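Local coordinates for protein afamin (PDB 6FAK) that carries hydrophobic molecules in body fluids, binding vitamin E and keeping lipidated Wnt proteins soluble and active, at residues S136-F141 with T159-F164; A29-V34 with E144-N149. One frame throughout, in Å; residues are numbered along the deposited sequence. Where two conformers were deposited one is given.

Overall arrangement
From the N terminus, helix 22-33 supplies the first segment, 29-34, and 109 residues separate it from its partner 144-149; contact 2 therefore closes a long, mostly helical excursion. Before that closure the chain enters helix 134-148 and passes 136-141, which pairs with 159-164 on helix 154-171, so contact 1 closes a short loop of 17 residues. Because 144-149 lies within that short loop, the two contacts alternate along the chain: they cross and do not nest. Their centres are 13 Å apart, on different parts of helix 134-148. This helix thus ties helix 154-171 to helix 22-33, all within the first albumin domain.

Contact 1 (S136-F141 with T159-F164); sequences SLLNHF and TVAVHF
Phe-141 projects from helix 134-148 toward helix 154-171 and meets Ala-161 and Phe-164 in the first of the three helical domains of the albumin fold. The two short segments run at 134° to each other, with axes 10.9 Å apart at closest approach; that spacing leaves the long side chains to bridge the gap. Phe-141 does most of this. Its CG is anti to the backbone N (chi1 169°), which extends the ring away from its own helix and carries its outer rim across. There CE2 lies 3.7 Å from Ala-161 CA, consistent with the small side chain of alanine at this position, while the CZ end has Val-160 CG1 at the edge of the ring, near its plane.

Phe-164 answers from the other helix. The two side chains cross at about a right angle, but the ring planes are inclined at 58° with centroids 4.9 Å apart, an oblique aromatic pair. The rings are modelled too close at Phe-141 CZ and Phe-164 CD2, so their exact spacing is doubtful and says nothing about tightness. Phe-141 CE1 sits over one face of Phe-164, displaced toward the rim, and Val-160 CG1 lies at the edge of that second ring as well. Phe-164 also touches Ala-185, Val-188 and Thr-189 of helix 177-209, which extends the apolar packing to a third helix.

One turn back from Phe-141, Leu-138 makes a lighter contact. Its CG is likewise anti to the backbone N, and the end of the side chain comes nearer than its root, placing CD2 4.4 Å from Ala-161 CB.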
loop_
_atom_site.group_PDB
_atom_site.type_symbol
_atom_site.label_atom_id
_atom_site.label_comp_id
_atom_site.label_asym_id
_atom_site.label_seq_id
_atom_site.Cartn_x
_atom_site.Cartn_y
_atom_site.Cartn_z
ATOM N N SER A 136 -24.244 -16.269 1.706
ATOM C CA SER A 136 -24.564 -15.192 0.759
ATOM C C SER A 136 -24.037 -13.809 1.144
ATOM O O SER A 136 -23.628 -13.042 0.263
ATOM C CB SER A 136 -26.056 -15.074 0.535
ATOM O OG SER A 136 -26.320 -14.121 -0.492
ATOM N N LEU A 137 -24.056 -13.488 2.438
ATOM C CA LEU A 137 -23.640 -12.174 2.908
ATOM C C LEU A 137 -22.148 -12.034 2.780
ATOM O O LEU A 137 -21.665 -11.019 2.321
ATOM C CB LEU A 137 -24.038 -11.952 4.364
ATOM C CG LEU A 137 -23.755 -10.538 4.897
ATOM C CD1 LEU A 137 -24.937 -9.627 4.609
ATOM C CD2 LEU A 137 -23.420 -10.553 6.381
ATOM N N LEU A 138 -21.422 -13.032 3.238
ATOM C CA LEU A 138 -19.985 -13.017 3.169
ATOM C C LEU A 138 -19.518 -13.087 1.706
ATOM O O LEU A 138 -18.537 -12.442 1.363
ATOM C CB LEU A 138 -19.384 -14.157 4.003
ATOM C CG LEU A 138 -17.931 -13.998 4.493
ATOM C CD1 LEU A 138 -17.810 -14.218 5.996
ATOM C CD2 LEU A 138 -16.966 -14.914 3.750
ATOM N N ASN A 139 -20.200 -13.872 0.865
ATOM C CA ASN A 139 -19.888 -13.928 -0.560
ATOM C C ASN A 139 -20.004 -12.547 -1.208
ATOM O O ASN A 139 -19.091 -12.132 -1.894
ATOM C CB ASN A 139 -20.754 -14.917 -1.327
ATOM C CG ASN A 139 -20.322 -16.370 -1.136
ATOM O OD1 ASN A 139 -19.233 -16.654 -0.644
ATOM N ND2 ASN A 139 -21.191 -17.301 -1.539
ATOM N N HIS A 140 -21.103 -11.838 -0.955
ATOM C CA HIS A 140 -21.310 -10.503 -1.535
ATOM C C HIS A 140 -20.338 -9.461 -0.958
ATOM O O HIS A 140 -19.779 -8.639 -1.706
ATOM C CB HIS A 140 -22.773 -10.051 -1.395
ATOM C CG HIS A 140 -23.118 -8.860 -2.241
ATOM N ND1 HIS A 140 -23.803 -8.957 -3.431
ATOM C CD2 HIS A 140 -22.858 -7.543 -2.067
ATOM C CE1 HIS A 140 -23.942 -7.753 -3.956
ATOM N NE2 HIS A 140 -23.383 -6.877 -3.145
ATOM N N PHE A 141 -20.093 -9.511 0.352
ATOM C CA PHE A 141 -19.049 -8.651 0.993
ATOM C C PHE A 141 -17.654 -8.777 0.329
ATOM O O PHE A 141 -17.030 -7.778 -0.021
ATOM C CB PHE A 141 -18.912 -9.021 2.487
ATOM C CG PHE A 141 -17.707 -8.410 3.169
ATOM C CD1 PHE A 141 -17.750 -7.105 3.653
ATOM C CD2 PHE A 141 -16.536 -9.136 3.311
ATOM C CE1 PHE A 141 -16.649 -6.534 4.253
ATOM C CE2 PHE A 141 -15.433 -8.584 3.918
ATOM C CZ PHE A 141 -15.499 -7.278 4.383
ATOM N N THR A 159 -8.589 -12.751 5.930
ATOM C CA THR A 159 -8.519 -12.276 7.291
ATOM C C THR A 159 -9.472 -11.103 7.547
ATOM O O THR A 159 -10.159 -11.032 8.612
ATOM C CB THR A 159 -7.069 -11.889 7.657
ATOM O OG1 THR A 159 -6.251 -13.059 7.577
ATOM C CG2 THR A 159 -6.984 -11.307 9.072
ATOM N N VAL A 160 -9.488 -10.167 6.611
ATOM C CA VAL A 160 -10.407 -9.048 6.683
ATOM C C VAL A 160 -11.871 -9.558 6.724
ATOM O O VAL A 160 -12.636 -9.094 7.551
ATOM C CB VAL A 160 -10.085 -7.998 5.562
ATOM C CG1 VAL A 160 -11.203 -6.992 5.372
ATOM C CG2 VAL A 160 -8.817 -7.254 5.941
ATOM N N ALA A 161 -12.241 -10.531 5.885
ATOM C CA ALA A 161 -13.611 -11.081 5.868
ATOM C C ALA A 161 -13.955 -11.721 7.191
ATOM O O ALA A 161 -15.077 -11.520 7.680
ATOM C CB ALA A 161 -13.796 -12.108 4.750
ATOM N N VAL A 162 -12.999 -12.437 7.769
ATOM C CA VAL A 162 -13.178 -13.075 9.092
ATOM C C VAL A 162 -13.476 -12.023 10.185
ATOM O O VAL A 162 -14.418 -12.174 10.953
ATOM C CB VAL A 162 -11.955 -13.948 9.488
ATOM C CG1 VAL A 162 -11.973 -14.316 10.960
ATOM C CG2 VAL A 162 -11.942 -15.227 8.663
ATOM N N HIS A 163 -12.651 -10.988 10.256
ATOM C CA HIS A 163 -12.841 -9.920 11.218
ATOM C C HIS A 163 -14.128 -9.130 10.991
ATOM O O HIS A 163 -14.823 -8.779 11.970
ATOM C CB HIS A 163 -11.603 -9.075 11.297
ATOM C CG HIS A 163 -10.521 -9.774 12.039
ATOM N ND1 HIS A 163 -10.189 -9.449 13.334
ATOM C CD2 HIS A 163 -9.818 -10.891 11.741
ATOM C CE1 HIS A 163 -9.250 -10.274 13.764
ATOM N NE2 HIS A 163 -9.007 -11.158 12.815
ATOM N N PHE A 164 -14.487 -8.936 9.721
ATOM C CA PHE A 164 -15.724 -8.276 9.408
ATOM C C PHE A 164 -16.909 -9.113 9.900
ATOM O O PHE A 164 -17.835 -8.570 10.481
ATOM C CB PHE A 164 -15.808 -7.847 7.937
ATOM C CG PHE A 164 -15.395 -6.391 7.703
ATOM C CD1 PHE A 164 -16.123 -5.346 8.271
ATOM C CD2 PHE A 164 -14.286 -6.064 6.906
ATOM C CE1 PHE A 164 -15.762 -4.020 8.039
ATOM C CE2 PHE A 164 -13.934 -4.733 6.649
ATOM C CZ PHE A 164 -14.663 -3.709 7.234
#

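Contact 2 (A29-V34 with E144-N149); sequences AFAQYV and EVARRN
Ala-31 and Ala-146 meet methyl to methyl, their CB atoms 3.9 Å apart, where helix 22-33 packs closely against helix 134-148 in the first albumin domain. With small residues at the interface, the axes of the two short segments approach to 7.4 Å, at 37°. Beside the methyl pair, Arg-147 CA makes a CA-H...O contact with Ala-31 O (3.5 Å).

Gln-32 reaches across alongside Ala-146. Its CG lies 4.0 Å from Ala-146 CB, and the chain, extended beyond CG, brings the amide to the backbone of Asn-149. There NE2 donates to Asn-149 O at 2.9 Å, bent at hydrogen (145°); the donor is in the carbonyl plane, although the acceptor is tilted 19° from the glutamine amide plane. NE2 also donates to Val-152 O. Were Gln-32 replaced by an alanine, the carbonyls of Asn-149 and Val-152 would probably lose this shared donor, and a gap would probably open beside Ala-146.

Arg-147 turns its polar end another way: NH2 bonds to Gln-35 O, and NE reaches Val-34 O through a water that accepts from NE at 3.1 Å. Its NH1 makes a long salt bridge, its hydrogen bond weak, with Glu-144 OE1, which Arg-148 NH1 grips more closely at 2.7 Å.

Leu-157 of helix 154-171 touches both Gln-32 and Ala-146, while Ala-29 and Phe-30 pack onto helix 69-78, placing helix 22-33 between that helix and helix 134-148.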
loop_
_atom_site.group_PDB
_atom_site.type_symbol
_atom_site.label_atom_id
_atom_site.label_comp_id
_atom_site.label_asym_id
_atom_site.label_seq_id
_atom_site.Cartn_x
_atom_site.Cartn_y
_atom_site.Cartn_z
ATOM N N ALA A 29 -10.453 -13.886 -6.741
ATOM C CA ALA A 29 -9.671 -13.852 -8.010
ATOM C C ALA A 29 -10.451 -13.155 -9.164
ATOM O O ALA A 29 -9.924 -12.316 -9.873
ATOM C CB ALA A 29 -9.299 -15.264 -8.424
ATOM N N PHE A 30 -11.690 -13.595 -9.350
ATOM C CA PHE A 30 -12.527 -13.133 -10.433
ATOM C C PHE A 30 -12.819 -11.649 -10.289
ATOM O O PHE A 30 -12.593 -10.896 -11.238
ATOM C CB PHE A 30 -13.818 -13.938 -10.500
ATOM C CG PHE A 30 -14.624 -13.763 -11.771
ATOM C CD1 PHE A 30 -14.176 -13.073 -12.876
ATOM C CD2 PHE A 30 -15.858 -14.357 -11.849
ATOM C CE1 PHE A 30 -14.945 -12.970 -14.036
ATOM C CE2 PHE A 30 -16.684 -14.230 -12.975
ATOM C CZ PHE A 30 -16.205 -13.556 -14.098
ATOM N N ALA A 31 -13.168 -11.244 -9.070
ATOM C CA ALA A 31 -13.504 -9.839 -8.768
ATOM C C ALA A 31 -12.332 -8.916 -8.936
ATOM O O ALA A 31 -12.502 -7.773 -9.385
ATOM C CB ALA A 31 -14.102 -9.717 -7.363
ATOM N N GLN A 32 -11.124 -9.386 -8.590
ATOM C CA GLN A 32 -9.918 -8.551 -8.774
ATOM C C GLN A 32 -9.504 -8.431 -10.250
ATOM O O GLN A 32 -9.130 -7.352 -10.679
ATOM C CB GLN A 32 -8.728 -9.082 -7.951
ATOM C CG GLN A 32 -8.961 -9.024 -6.456
ATOM C CD GLN A 32 -7.724 -9.378 -5.659
ATOM O OE1 GLN A 32 -7.057 -10.388 -5.957
ATOM N NE2 GLN A 32 -7.445 -8.581 -4.602
ATOM N N TYR A 33 -9.516 -9.548 -10.988
ATOM C CA TYR A 33 -9.177 -9.535 -12.387
ATOM C C TYR A 33 -10.187 -8.809 -13.282
ATOM O O TYR A 33 -9.807 -8.153 -14.259
ATOM C CB TYR A 33 -8.926 -10.968 -12.882
ATOM C CG TYR A 33 -7.522 -11.485 -12.529
ATOM C CD1 TYR A 33 -6.372 -10.779 -12.905
ATOM C CD2 TYR A 33 -7.349 -12.684 -11.890
ATOM C CE1 TYR A 33 -5.104 -11.265 -12.620
ATOM C CE2 TYR A 33 -6.079 -13.177 -11.587
ATOM C CZ TYR A 33 -4.980 -12.466 -11.959
ATOM O OH TYR A 33 -3.728 -12.967 -11.673
ATOM N N VAL A 34 -11.471 -8.950 -12.967
ATOM C CA VAL A 34 -12.567 -8.455 -13.828
ATOM C C VAL A 34 -13.497 -7.686 -12.902
ATOM O O VAL A 34 -14.513 -8.202 -12.379
ATOM C CB VAL A 34 -13.308 -9.595 -14.583
ATOM C CG1 VAL A 34 -14.246 -8.994 -15.622
ATOM C CG2 VAL A 34 -12.342 -10.545 -15.289
ATOM N N GLU A 144 -17.524 -7.380 -3.122
ATOM C CA GLU A 144 -17.549 -5.930 -3.157
ATOM C C GLU A 144 -16.209 -5.364 -2.695
ATOM O O GLU A 144 -15.689 -4.381 -3.299
ATOM C CB GLU A 144 -18.726 -5.349 -2.344
ATOM C CG GLU A 144 -20.154 -5.700 -2.860
ATOM C CD GLU A 144 -20.560 -5.104 -4.205
ATOM O OE1 GLU A 144 -19.772 -4.356 -4.817
ATOM O OE2 GLU A 144 -21.712 -5.392 -4.663
ATOM N N VAL A 145 -15.592 -6.021 -1.715
ATOM C CA VAL A 145 -14.268 -5.616 -1.239
ATOM C C VAL A 145 -13.166 -5.877 -2.272
ATOM O O VAL A 145 -12.354 -4.996 -2.570
ATOM C CB VAL A 145 -13.961 -6.230 0.145
ATOM C CG1 VAL A 145 -12.579 -5.807 0.603
ATOM C CG2 VAL A 145 -14.962 -5.688 1.175
ATOM N N ALA A 146 -13.153 -7.069 -2.869
ATOM C CA ALA A 146 -12.079 -7.460 -3.777
ATOM C C ALA A 146 -12.036 -6.639 -5.077
ATOM O O ALA A 146 -10.979 -6.223 -5.509
ATOM C CB ALA A 146 -12.179 -8.926 -4.101
ATOM N N ARG A 147 -13.198 -6.348 -5.658
ATOM C CA ARG A 147 -13.237 -5.523 -6.875
ATOM C C ARG A 147 -12.771 -4.107 -6.624
ATOM O O ARG A 147 -12.230 -3.478 -7.539
ATOM C CB ARG A 147 -14.633 -5.556 -7.553
ATOM C CG ARG A 147 -15.772 -4.956 -6.726
ATOM C CD ARG A 147 -17.141 -5.548 -7.117
ATOM N NE ARG A 147 -17.421 -5.317 -8.540
ATOM C CZ ARG A 147 -18.400 -4.579 -9.038
ATOM N NH1 ARG A 147 -19.285 -3.998 -8.226
ATOM N NH2 ARG A 147 -18.494 -4.411 -10.352
ATOM N N ARG A 148 -12.912 -3.640 -5.380
ATOM C CA ARG A 148 -12.426 -2.305 -4.999
ATOM C C ARG A 148 -10.987 -2.296 -4.485
ATOM O O ARG A 148 -10.435 -1.226 -4.299
ATOM C CB ARG A 148 -13.340 -1.668 -3.958
ATOM C CG ARG A 148 -14.688 -1.191 -4.535
ATOM C CD ARG A 148 -15.718 -0.881 -3.429
ATOM N NE ARG A 148 -16.989 -0.433 -4.024
ATOM C CZ ARG A 148 -17.923 -1.228 -4.505
ATOM N NH1 ARG A 148 -17.817 -2.557 -4.379
ATOM N NH2 ARG A 148 -18.982 -0.707 -5.134
ATOM N N ASN A 149 -10.395 -3.469 -4.298
ATOM C CA ASN A 149 -9.036 -3.629 -3.746
ATOM C C ASN A 149 -8.322 -4.700 -4.585
ATOM O O ASN A 149 -8.011 -5.790 -4.087
ATOM C CB ASN A 149 -9.105 -4.008 -2.240
ATOM C CG ASN A 149 -9.684 -2.915 -1.404
ATOM O OD1 ASN A 149 -8.965 -2.023 -1.018
ATOM N ND2 ASN A 149 -11.026 -2.937 -1.168
HETATM O O HOH W 1 -16.350 -7.658 -10.188
#